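Local coordinates for protein bile salt hydrolase/transferase (Clostridium perfringens, PDB 2RLC) that hydrolyses the amide bond of glycine- and taurine-conjugated bile salts to free bile acids and amino acids, and also acts as a bile acid amine acyltransferase, at residues F15-D20 / A78-P83; Y85-K90 / Q157-L162; I99-F104 / L141-S146. All blocks are in the same frame, centred on the assembly; numbering follows the deposited sequence.

Overall arrangement
Interactions 1 and 3 are buried, while interaction 2 lies at the surface, its centre about 20 Å from the centre of the chain. Strands 76-81 and 141-146 are neighbours in one antiparallel sheet, so segments 78-83 and 141-146 join interactions 1 and 3 directly, and both contacts touch cholate: interaction 1 at its carboxylate with an arginine, interaction 3 along its carbon skeleton with a leucine. Their chemistry differs accordingly, charged and polar in the first, aromatic and aliphatic in the third. Interaction 2 ties a loop to a hairpin mainly through backbone groups, and Tyr88 links it to interaction 3 by packing on Val101 and reaching Leu141 N.

Interaction 1 (F15-D20 / A78-P83); sequences FGRNMD and AGLNFP. With CHD (cholic acid), chain D; GLY (glycine), chain E.
Arg17 reaching Gly79 makes this a buried sheet-to-sheet contact in the middle of the Ntn-hydrolase fold, between strands 15-20 and 78-81, each from a different antiparallel sheet, whose axes come within 8.2 Å at an angle of 31°. Gly79 O takes a hydrogen bond from Arg17 NH2 at 2.8 Å, the donor tilted from the carbonyl plane, and a weaker one from NH1. At its other end the guanidinium turns back on its own strand: Arg17 NE donates to Asn18 O at 3.0 Å from above that carbonyl's plane. Bends at chi2 and chi3 fold the chain into this hook. Leu80 CD1 covers one guanidinium face, and the CE of selenomethionine Met19 lies over the centre of the other, so the group is sandwiched and its tilt is fixed. Its NH2 is then left 2.9 Å from O26 of cholate, as suits a residue known to bind deoxycholate; the positive charge would favour the product carboxylate there. Farther along, Asn81 ND2 gives a weak hydrogen bond of 3.2 Å to OXT of the glycine product. At the far end the edge of the Phe15 ring faces Ala78 N, and CZ also touches Ala78 CB at 3.9 Å. Around this core, strand 274-282 pairs with 15-20, strand 141-146 pairs with 78-81, Asp68 forms a salt bridge with Arg17, and the catalytic cysteine of this Ntn family, present as cysteinesulfonic acid at position 1, is hydrogen-bonded by Asp20 N and Asn81 N.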
loop_
_atom_site.group_PDB
_atom_site.type_symbol
_atom_site.label_atom_id
_atom_site.label_comp_id
_atom_site.label_asym_id
_atom_site.label_seq_id
_atom_site.Cartn_x
_atom_site.Cartn_y
_atom_site.Cartn_z
ATOM N N PHE A 15 -4.997 -10.155 28.738
ATOM C CA PHE A 15 -3.665 -10.188 28.159
ATOM C C PHE A 15 -3.456 -11.531 27.486
ATOM O O PHE A 15 -3.780 -12.573 28.053
ATOM C CB PHE A 15 -2.589 -9.941 29.225
ATOM C CG PHE A 15 -1.185 -10.112 28.721
ATOM C CD1 PHE A 15 -0.645 -9.221 27.795
ATOM C CD2 PHE A 15 -0.396 -11.165 29.175
ATOM C CE1 PHE A 15 0.661 -9.382 27.328
ATOM C CE2 PHE A 15 0.908 -11.333 28.717
ATOM C CZ PHE A 15 1.439 -10.443 27.791
ATOM N N GLY A 16 -2.933 -11.504 26.269
ATOM C CA GLY A 16 -2.728 -12.737 25.524
ATOM C C GLY A 16 -2.009 -12.545 24.214
ATOM O O GLY A 16 -1.387 -11.506 23.975
ATOM N N ARG A 17 -2.110 -13.557 23.356
ATOM C CA ARG A 17 -1.308 -13.607 22.147
ATOM C C ARG A 17 -1.825 -14.603 21.125
ATOM O O ARG A 17 -2.516 -15.569 21.470
ATOM C CB ARG A 17 0.143 -13.963 22.502
ATOM C CG ARG A 17 0.311 -15.285 23.277
ATOM C CD ARG A 17 0.604 -16.476 22.356
ATOM N NE ARG A 17 1.827 -16.273 21.581
ATOM C CZ ARG A 17 3.058 -16.411 22.067
ATOM N NH1 ARG A 17 3.247 -16.766 23.332
ATOM N NH2 ARG A 17 4.107 -16.198 21.284
ATOM N N ASN A 18 -1.477 -14.341 19.869
ATOM C CA ASN A 18 -1.483 -15.339 18.814
ATOM C C ASN A 18 -0.139 -16.051 18.826
ATOM O O ASN A 18 0.908 -15.400 18.898
ATOM C CB ASN A 18 -1.652 -14.673 17.448
ATOM C CG ASN A 18 -3.092 -14.320 17.131
ATOM O OD1 ASN A 18 -4.024 -14.784 17.784
ATOM N ND2 ASN A 18 -3.277 -13.504 16.101
HETATM N N MSE A 19 -0.175 -17.379 18.758
HETATM C CA MSE A 19 1.024 -18.183 18.561
HETATM C C MSE A 19 1.113 -18.541 17.086
HETATM O O MSE A 19 0.308 -19.329 16.591
HETATM C CB MSE A 19 0.972 -19.453 19.414
HETATM C CG MSE A 19 2.044 -20.497 19.078
HETATM SE SE MSE A 19 3.840 -19.840 19.420
HETATM C CE MSE A 19 3.712 -19.667 21.343
ATOM N N ASP A 20 2.088 -17.954 16.394
ATOM C CA ASP A 20 2.261 -18.163 14.959
ATOM C C ASP A 20 3.524 -18.971 14.679
ATOM O O ASP A 20 4.623 -18.415 14.635
ATOM C CB ASP A 20 2.329 -16.818 14.217
ATOM C CG ASP A 20 1.157 -15.900 14.538
ATOM O OD1 ASP A 20 0.070 -16.405 14.902
ATOM O OD2 ASP A 20 1.328 -14.669 14.415
ATOM N N ALA A 78 4.231 -13.057 28.078
ATOM C CA ALA A 78 4.258 -13.828 26.840
ATOM C C ALA A 78 5.606 -13.682 26.157
ATOM O O ALA A 78 6.159 -12.584 26.092
ATOM C CB ALA A 78 3.132 -13.387 25.902
ATOM N N GLY A 79 6.133 -14.798 25.662
ATOM C CA GLY A 79 7.359 -14.797 24.876
ATOM C C GLY A 79 7.034 -14.869 23.397
ATOM O O GLY A 79 6.292 -15.753 22.958
ATOM N N LEU A 80 7.582 -13.928 22.633
ATOM C CA LEU A 80 7.340 -13.847 21.193
ATOM C C LEU A 80 8.663 -13.889 20.433
ATOM O O LEU A 80 9.689 -13.430 20.940
ATOM C CB LEU A 80 6.555 -12.573 20.841
ATOM C CG LEU A 80 5.066 -12.451 21.209
ATOM C CD1 LEU A 80 4.831 -12.302 22.712
ATOM C CD2 LEU A 80 4.434 -11.272 20.477
ATOM N N ASN A 81 8.632 -14.443 19.221
ATOM C CA ASN A 81 9.821 -14.558 18.377
ATOM C C ASN A 81 10.467 -13.198 18.113
ATOM O O ASN A 81 9.773 -12.208 17.878
ATOM C CB ASN A 81 9.478 -15.253 17.052
ATOM C CG ASN A 81 10.707 -15.773 16.325
ATOM O OD1 ASN A 81 11.613 -16.344 16.934
ATOM N ND2 ASN A 81 10.737 -15.585 15.009
ATOM N N PHE A 82 11.795 -13.158 18.171
ATOM C CA PHE A 82 12.545 -11.909 18.029
ATOM C C PHE A 82 13.894 -12.179 17.340
ATOM O O PHE A 82 14.950 -12.092 17.974
ATOM C CB PHE A 82 12.728 -11.265 19.411
ATOM C CG PHE A 82 13.248 -9.850 19.382
ATOM C CD1 PHE A 82 12.615 -8.864 18.628
ATOM C CD2 PHE A 82 14.348 -9.494 20.159
ATOM C CE1 PHE A 82 13.093 -7.552 18.620
ATOM C CE2 PHE A 82 14.833 -8.185 20.160
ATOM C CZ PHE A 82 14.205 -7.213 19.389
ATOM N N PRO A 83 13.861 -12.513 16.035
ATOM C CA PRO A 83 15.098 -12.860 15.332
ATOM C C PRO A 83 15.943 -11.647 14.935
ATOM O O PRO A 83 15.431 -10.528 14.856
ATOM C CB PRO A 83 14.594 -13.591 14.085
ATOM C CG PRO A 83 13.253 -12.998 13.818
ATOM C CD PRO A 83 12.680 -12.598 15.153
HETATM C C1 CHD D . 12.032 -27.274 22.609
HETATM C C2 CHD D . 12.700 -26.968 21.267
HETATM C C3 CHD D . 14.195 -26.734 21.438
HETATM O O3 CHD D . 14.747 -26.314 20.188
HETATM C C4 CHD D . 14.457 -25.653 22.484
HETATM C C5 CHD D . 13.716 -25.866 23.818
HETATM C C6 CHD D . 13.989 -24.676 24.751
HETATM C C7 CHD D . 13.171 -23.416 24.441
HETATM O O7 CHD D . 13.765 -22.737 23.324
HETATM C C8 CHD D . 11.675 -23.694 24.197
HETATM C C9 CHD D . 11.439 -24.896 23.254
HETATM C C10 CHD D . 12.211 -26.171 23.662
HETATM C C11 CHD D . 9.938 -25.125 22.976
HETATM C C12 CHD D . 9.209 -23.862 22.490
HETATM O O12 CHD D . 9.636 -23.545 21.156
HETATM C C13 CHD D . 9.426 -22.671 23.441
HETATM C C14 CHD D . 10.935 -22.488 23.600
HETATM C C15 CHD D . 11.142 -21.107 24.235
HETATM C C16 CHD D . 9.909 -20.318 23.747
HETATM C C17 CHD D . 9.092 -21.287 22.871
HETATM C C18 CHD D . 8.706 -22.919 24.775
HETATM C C19 CHD D . 11.676 -26.765 24.966
HETATM C C20 CHD D . 7.614 -20.864 22.734
HETATM C C21 CHD D . 6.800 -21.771 21.810
HETATM C C22 CHD D . 7.453 -19.406 22.287
HETATM C C23 CHD D . 8.221 -19.077 21.001
HETATM O O25 CHD D . 7.736 -18.360 18.799
HETATM C C24 CHD D . 7.368 -18.346 19.995
HETATM O O26 CHD D . 6.336 -17.757 20.385
HETATM N N GLY E . 6.059 -14.766 13.503
HETATM C CA GLY E . 7.454 -14.808 13.900
HETATM C C GLY E . 8.358 -14.231 12.841
HETATM O O GLY E . 8.175 -14.565 11.650
HETATM O OXT GLY E . 9.257 -13.442 13.202
#

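Interaction 2 (Y85-K90 / Q157-L162)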
loop_
_atom_site.group_PDB
_atom_site.type_symbol
_atom_site.label_atom_id
_atom_site.label_comp_id
_atom_site.label_asym_id
_atom_site.label_seq_id
_atom_site.Cartn_x
_atom_site.Cartn_y
_atom_site.Cartn_z
ATOM N N TYR A 85 17.705 -9.124 15.802
ATOM C CA TYR A 85 18.031 -7.992 16.677
ATOM C C TYR A 85 18.342 -8.388 18.120
ATOM O O TYR A 85 18.874 -7.580 18.886
ATOM C CB TYR A 85 16.923 -6.933 16.634
ATOM C CG TYR A 85 16.780 -6.272 15.280
ATOM C CD1 TYR A 85 17.534 -5.146 14.947
ATOM C CD2 TYR A 85 15.898 -6.780 14.327
ATOM C CE1 TYR A 85 17.410 -4.540 13.697
ATOM C CE2 TYR A 85 15.767 -6.184 13.080
ATOM C CZ TYR A 85 16.521 -5.066 12.771
ATOM O OH TYR A 85 16.385 -4.480 11.533
ATOM N N VAL A 86 18.014 -9.625 18.483
ATOM C CA VAL A 86 18.298 -10.142 19.821
ATOM C C VAL A 86 19.781 -10.511 19.956
ATOM O O VAL A 86 20.447 -10.811 18.960
ATOM C CB VAL A 86 17.390 -11.355 20.169
ATOM C CG1 VAL A 86 17.928 -12.647 19.560
ATOM C CG2 VAL A 86 17.220 -11.493 21.677
ATOM N N SER A 87 20.287 -10.468 21.187
ATOM C CA SER A 87 21.654 -10.895 21.484
ATOM C C SER A 87 21.810 -11.283 22.949
ATOM O O SER A 87 21.839 -10.420 23.831
ATOM C CB SER A 87 22.664 -9.804 21.123
ATOM O OG SER A 87 23.990 -10.241 21.370
ATOM N N TYR A 88 21.913 -12.585 23.196
ATOM C CA TYR A 88 22.123 -13.103 24.545
ATOM C C TYR A 88 23.607 -13.297 24.822
ATOM O O TYR A 88 24.389 -13.551 23.901
ATOM C CB TYR A 88 21.406 -14.441 24.729
ATOM C CG TYR A 88 19.948 -14.453 24.329
ATOM C CD1 TYR A 88 19.011 -13.668 25.003
ATOM C CD2 TYR A 88 19.500 -15.269 23.290
ATOM C CE1 TYR A 88 17.666 -13.686 24.644
ATOM C CE2 TYR A 88 18.158 -15.296 22.924
ATOM C CZ TYR A 88 17.248 -14.504 23.608
ATOM O OH TYR A 88 15.922 -14.524 23.250
ATOM N N SER A 89 23.989 -13.184 26.091
ATOM C CA SER A 89 25.351 -13.500 26.513
ATOM C C SER A 89 25.566 -15.011 26.467
ATOM O O SER A 89 24.625 -15.784 26.662
ATOM C CB SER A 89 25.626 -12.961 27.921
ATOM O OG SER A 89 24.864 -13.652 28.896
ATOM N N LYS A 90 26.803 -15.422 26.197
ATOM C CA LYS A 90 27.162 -16.840 26.148
ATOM C C LYS A 90 27.255 -17.444 27.550
ATOM O O LYS A 90 26.842 -18.586 27.772
ATOM C CB LYS A 90 28.478 -17.041 25.387
ATOM C CG LYS A 90 28.367 -16.811 23.881
ATOM C CD LYS A 90 29.732 -16.801 23.201
ATOM C CE LYS A 90 30.448 -15.465 23.378
ATOM N NZ LYS A 90 31.805 -15.470 22.765
ATOM N N GLN A 157 16.471 -7.920 24.896
ATOM C CA GLN A 157 17.909 -7.999 25.123
ATOM C C GLN A 157 18.661 -7.789 23.813
ATOM O O GLN A 157 18.555 -8.597 22.886
ATOM C CB GLN A 157 18.283 -9.349 25.750
ATOM C CG GLN A 157 19.769 -9.517 26.066
ATOM C CD GLN A 157 20.189 -8.817 27.341
ATOM O OE1 GLN A 157 20.876 -7.796 27.306
ATOM N NE2 GLN A 157 19.776 -9.361 28.477
ATOM N N THR A 158 19.408 -6.691 23.746
ATOM C CA THR A 158 20.287 -6.406 22.612
ATOM C C THR A 158 21.750 -6.594 23.026
ATOM O O THR A 158 22.034 -7.011 24.153
ATOM C CB THR A 158 20.075 -4.973 22.068
ATOM O OG1 THR A 158 20.328 -4.018 23.107
ATOM C CG2 THR A 158 18.653 -4.794 21.540
ATOM N N LYS A 159 22.670 -6.293 22.111
ATOM C CA LYS A 159 24.106 -6.364 22.392
ATOM C C LYS A 159 24.523 -5.388 23.490
ATOM O O LYS A 159 25.295 -5.740 24.384
ATOM C CB LYS A 159 24.919 -6.092 21.122
ATOM C CG LYS A 159 24.904 -7.227 20.116
ATOM C CD LYS A 159 25.704 -6.888 18.871
ATOM C CE LYS A 159 25.652 -8.028 17.865
ATOM N NZ LYS A 159 26.412 -7.714 16.626
ATOM N N GLU A 160 23.994 -4.168 23.418
ATOM C CA GLU A 160 24.369 -3.086 24.330
ATOM C C GLU A 160 23.722 -3.202 25.713
ATOM O O GLU A 160 24.395 -3.018 26.732
ATOM C CB GLU A 160 24.044 -1.723 23.695
ATOM C CG GLU A 160 24.449 -0.500 24.526
ATOM C CD GLU A 160 25.955 -0.303 24.605
ATOM O OE1 GLU A 160 26.588 -0.079 23.551
ATOM O OE2 GLU A 160 26.502 -0.362 25.727
ATOM N N LYS A 161 22.423 -3.504 25.747
ATOM C CA LYS A 161 21.660 -3.472 26.995
ATOM C C LYS A 161 20.421 -4.368 26.964
ATOM O O LYS A 161 19.875 -4.659 25.896
ATOM C CB LYS A 161 21.228 -2.030 27.302
ATOM C CG LYS A 161 20.880 -1.770 28.760
ATOM C CD LYS A 161 20.028 -0.524 28.925
ATOM C CE LYS A 161 19.674 -0.300 30.387
ATOM N NZ LYS A 161 18.608 0.726 30.548
ATOM N N LEU A 162 19.990 -4.800 28.146
ATOM C CA LEU A 162 18.660 -5.373 28.317
ATOM C C LEU A 162 17.656 -4.227 28.415
ATOM O O LEU A 162 17.583 -3.533 29.433
ATOM C CB LEU A 162 18.594 -6.263 29.564
ATOM C CG LEU A 162 17.230 -6.875 29.912
ATOM C CD1 LEU A 162 16.730 -7.766 28.789
ATOM C CD2 LEU A 162 17.300 -7.650 31.213
#
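Gln157 O is the acceptor on which this contact turns. Ser87 N donates to it at 3.1 Å, with an N-H...O angle of 152°, and Val86 adds a CA-H...O contact while its CG2 methyl rests 3.4 Å from the same oxygen. That methyl reaches the carbonyl because it stands opposite Val86 N about the CA-CB bond. Beside this bond the aliphatic part of Gln157 lies against the backbone, CG coming 3.2 Å from Ser87 O. Ser87 CB is directed at the turn, and OG meets Lys159 CG at 3.4 Å; the rest of the lysine runs on extended, leading away from the loop. Thr158 CG2 makes a looser touch on Tyr85 O. The turn also braces itself: Lys161 O accepts from both Thr158 N and Thr158 OG1, the hydroxyl at 2.9 Å in the carbonyl plane and on a lone pair. This is surface packing of the 85-90 loop, between strands 76-81 and 97-100, against the hairpin turn joining strands 152-157 and 162-166. Tyr88 OH is hydrogen-bonded with Leu141 N, and the Tyr88 side chain packs on Ile127 of strand 125-128, while Tyr85 packs against two neighbouring subunits.

Interaction 3 (I99-F104 / L141-S146). With CHD (cholic acid), chain D.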
loop_
_atom_site.group_PDB
_atom_site.type_symbol
_atom_site.label_atom_id
_atom_site.label_comp_id
_atom_site.label_asym_id
_atom_site.label_seq_id
_atom_site.Cartn_x
_atom_site.Cartn_y
_atom_site.Cartn_z
ATOM N N ILE A 99 19.591 -14.910 33.876
ATOM C CA ILE A 99 18.418 -15.742 33.623
ATOM C C ILE A 99 18.553 -16.443 32.270
ATOM O O ILE A 99 18.718 -15.781 31.245
ATOM C CB ILE A 99 17.112 -14.906 33.640
ATOM C CG1 ILE A 99 17.066 -13.988 34.865
ATOM C CG2 ILE A 99 15.885 -15.817 33.601
ATOM C CD1 ILE A 99 16.325 -12.688 34.630
ATOM N N PRO A 100 18.499 -17.787 32.263
ATOM C CA PRO A 100 18.525 -18.520 30.997
ATOM C C PRO A 100 17.289 -18.216 30.146
ATOM O O PRO A 100 16.189 -18.099 30.685
ATOM C CB PRO A 100 18.529 -19.989 31.439
ATOM C CG PRO A 100 18.983 -19.970 32.865
ATOM C CD PRO A 100 18.438 -18.696 33.422
ATOM N N VAL A 101 17.489 -18.084 28.834
ATOM C CA VAL A 101 16.419 -17.742 27.883
ATOM C C VAL A 101 15.145 -18.560 28.109
ATOM O O VAL A 101 14.060 -17.995 28.280
ATOM C CB VAL A 101 16.883 -17.908 26.409
ATOM C CG1 VAL A 101 15.759 -17.550 25.440
ATOM C CG2 VAL A 101 18.112 -17.056 26.131
ATOM N N TYR A 102 15.292 -19.885 28.125
ATOM C CA TYR A 102 14.163 -20.813 28.272
ATOM C C TYR A 102 13.393 -20.641 29.584
ATOM O O TYR A 102 12.235 -21.051 29.685
ATOM C CB TYR A 102 14.642 -22.266 28.133
ATOM C CG TYR A 102 15.585 -22.718 29.233
ATOM C CD1 TYR A 102 15.095 -23.203 30.449
ATOM C CD2 TYR A 102 16.968 -22.663 29.057
ATOM C CE1 TYR A 102 15.958 -23.614 31.463
ATOM C CE2 TYR A 102 17.838 -23.076 30.065
ATOM C CZ TYR A 102 17.327 -23.547 31.261
ATOM O OH TYR A 102 18.190 -23.951 32.254
ATOM N N ASN A 103 14.039 -20.038 30.580
ATOM C CA ASN A 103 13.467 -19.912 31.919
ATOM C C ASN A 103 12.906 -18.528 32.248
ATOM O O ASN A 103 12.277 -18.351 33.295
ATOM C CB ASN A 103 14.503 -20.316 32.977
ATOM C CG ASN A 103 13.866 -20.778 34.279
ATOM O OD1 ASN A 103 12.945 -21.597 34.280
ATOM N ND2 ASN A 103 14.360 -20.256 35.397
ATOM N N PHE A 104 13.124 -17.556 31.363
ATOM C CA PHE A 104 12.754 -16.168 31.653
ATOM C C PHE A 104 11.277 -15.993 31.996
ATOM O O PHE A 104 10.941 -15.300 32.959
ATOM C CB PHE A 104 13.146 -15.221 30.510
ATOM C CG PHE A 104 12.871 -13.771 30.810
ATOM C CD1 PHE A 104 13.793 -13.010 31.521
ATOM C CD2 PHE A 104 11.684 -13.171 30.397
ATOM C CE1 PHE A 104 13.538 -11.671 31.811
ATOM C CE2 PHE A 104 11.422 -11.833 30.678
ATOM C CZ PHE A 104 12.351 -11.081 31.384
ATOM N N LEU A 141 13.982 -14.603 21.365
ATOM C CA LEU A 141 12.759 -14.118 22.004
ATOM C C LEU A 141 12.826 -12.689 22.530
ATOM O O LEU A 141 13.896 -12.175 22.863
ATOM C CB LEU A 141 12.368 -15.033 23.172
ATOM C CG LEU A 141 11.998 -16.496 22.924
ATOM C CD1 LEU A 141 11.889 -17.220 24.255
ATOM C CD2 LEU A 141 10.701 -16.614 22.136
ATOM N N HIS A 142 11.654 -12.063 22.581
ATOM C CA HIS A 142 11.414 -10.903 23.426
ATOM C C HIS A 142 10.074 -11.096 24.134
ATOM O O HIS A 142 9.265 -11.939 23.726
ATOM C CB HIS A 142 11.525 -9.579 22.645
ATOM C CG HIS A 142 10.446 -9.353 21.628
ATOM N ND1 HIS A 142 9.742 -10.376 21.030
ATOM C CD2 HIS A 142 9.988 -8.207 21.069
ATOM C CE1 HIS A 142 8.877 -9.869 20.169
ATOM N NE2 HIS A 142 9.008 -8.556 20.172
ATOM N N TRP A 143 9.853 -10.354 25.213
ATOM C CA TRP A 143 8.717 -10.620 26.087
ATOM C C TRP A 143 7.842 -9.404 26.317
ATOM O O TRP A 143 8.329 -8.273 26.368
ATOM C CB TRP A 143 9.189 -11.168 27.439
ATOM C CG TRP A 143 9.909 -12.480 27.345
ATOM C CD1 TRP A 143 9.374 -13.723 27.529
ATOM C CD2 TRP A 143 11.297 -12.681 27.045
ATOM N NE1 TRP A 143 10.340 -14.686 27.361
ATOM C CE2 TRP A 143 11.531 -14.076 27.063
ATOM C CE3 TRP A 143 12.367 -11.819 26.770
ATOM C CZ2 TRP A 143 12.792 -14.630 26.813
ATOM C CZ3 TRP A 143 13.620 -12.370 26.515
ATOM C CH2 TRP A 143 13.821 -13.764 26.542
HETATM N N MSE A 144 6.544 -9.654 26.451
HETATM C CA MSE A 144 5.608 -8.639 26.906
HETATM C C MSE A 144 5.069 -9.055 28.265
HETATM O O MSE A 144 4.656 -10.199 28.458
HETATM C CB MSE A 144 4.468 -8.446 25.905
HETATM C CG MSE A 144 3.541 -7.295 26.251
HETATM SE SE MSE A 144 2.294 -6.917 24.812
HETATM C CE MSE A 144 1.022 -5.821 25.783
ATOM N N ILE A 145 5.100 -8.122 29.210
ATOM C CA ILE A 145 4.643 -8.381 30.571
ATOM C C ILE A 145 3.556 -7.364 30.906
ATOM O O ILE A 145 3.682 -6.184 30.578
ATOM C CB ILE A 145 5.815 -8.298 31.591
ATOM C CG1 ILE A 145 6.943 -9.260 31.194
ATOM C CG2 ILE A 145 5.330 -8.596 33.006
ATOM C CD1 ILE A 145 8.272 -8.997 31.879
ATOM N N SER A 146 2.489 -7.831 31.545
ATOM C CA SER A 146 1.320 -7.004 31.824
ATOM C C SER A 146 0.641 -7.463 33.111
ATOM O O SER A 146 0.694 -8.643 33.457
ATOM C CB SER A 146 0.339 -7.082 30.649
ATOM O OG SER A 146 -0.581 -6.005 30.665
HETATM C C1 CHD D . 12.032 -27.274 22.609
HETATM C C2 CHD D . 12.700 -26.968 21.267
HETATM C C3 CHD D . 14.195 -26.734 21.438
HETATM O O3 CHD D . 14.747 -26.314 20.188
HETATM C C4 CHD D . 14.457 -25.653 22.484
HETATM C C5 CHD D . 13.716 -25.866 23.818
HETATM C C6 CHD D . 13.989 -24.676 24.751
HETATM C C7 CHD D . 13.171 -23.416 24.441
HETATM O O7 CHD D . 13.765 -22.737 23.324
HETATM C C8 CHD D . 11.675 -23.694 24.197
HETATM C C9 CHD D . 11.439 -24.896 23.254
HETATM C C10 CHD D . 12.211 -26.171 23.662
HETATM C C11 CHD D . 9.938 -25.125 22.976
HETATM C C12 CHD D . 9.209 -23.862 22.490
HETATM O O12 CHD D . 9.636 -23.545 21.156
HETATM C C13 CHD D . 9.426 -22.671 23.441
HETATM C C14 CHD D . 10.935 -22.488 23.600
HETATM C C15 CHD D . 11.142 -21.107 24.235
HETATM C C16 CHD D . 9.909 -20.318 23.747
HETATM C C17 CHD D . 9.092 -21.287 22.871
HETATM C C18 CHD D . 8.706 -22.919 24.775
HETATM C C19 CHD D . 11.676 -26.765 24.966
HETATM C C20 CHD D . 7.614 -20.864 22.734
HETATM C C21 CHD D . 6.800 -21.771 21.810
HETATM C C22 CHD D . 7.453 -19.406 22.287
HETATM C C23 CHD D . 8.221 -19.077 21.001
HETATM O O25 CHD D . 7.736 -18.360 18.799
HETATM C C24 CHD D . 7.368 -18.346 19.995
HETATM O O26 CHD D . 6.336 -17.757 20.385
HETATM O O HOH W 1 11.258 -17.635 28.413
#
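Behind the bile-acid pocket, residues 101-104, at the junction of strand 97-100 and helix 104-111, pack Val101 and Phe104 onto the face of strand 141-146 that bears Leu141, Trp143 and Ile145. The main meeting is of Phe104 with Trp143. Phe104 CD2 stands over the centre of the indole, 3.4 Å from Trp143 CD2, so the fit is tight; the planes lie at 43° with the phenyl and six-membered ring centroids 4.4 Å apart, an oblique pairing. A chi1 of -176° sets the Phe104 ring opposite the backbone N, carrying it over the strand. Leu141 CB lies off-centre on the opposite indole face, leaving the tryptophan between the two. Its NE1 donates at 3.3 Å to a water, which in turn donates to Val101 O at 2.8 Å, a bridge that satisfies the indole N-H and adds to the bond Val101 O already takes from Phe104 N. Val101 CG1 meets Leu141 CD1 at 4.1 Å, and Ile145 CD1 makes a looser apolar touch on Phe104 CE2. This corner is drawn together by the backbone bond from Asn103 N to Pro100 O. Leu141 carries the packing through to the ligand: CD1 lies 3.7 Å from C16 of cholate, and CD2 touches the side-chain carbon C23. Ile127 of strand 125-128 covers Val101, Phe104 and Trp143 as well. Leu141 thus lines the steroid site, and the aromatic packing behind it forms a second shell of the bile-acid pocket in this choloylglycine hydrolase, an Ntn-fold enzyme.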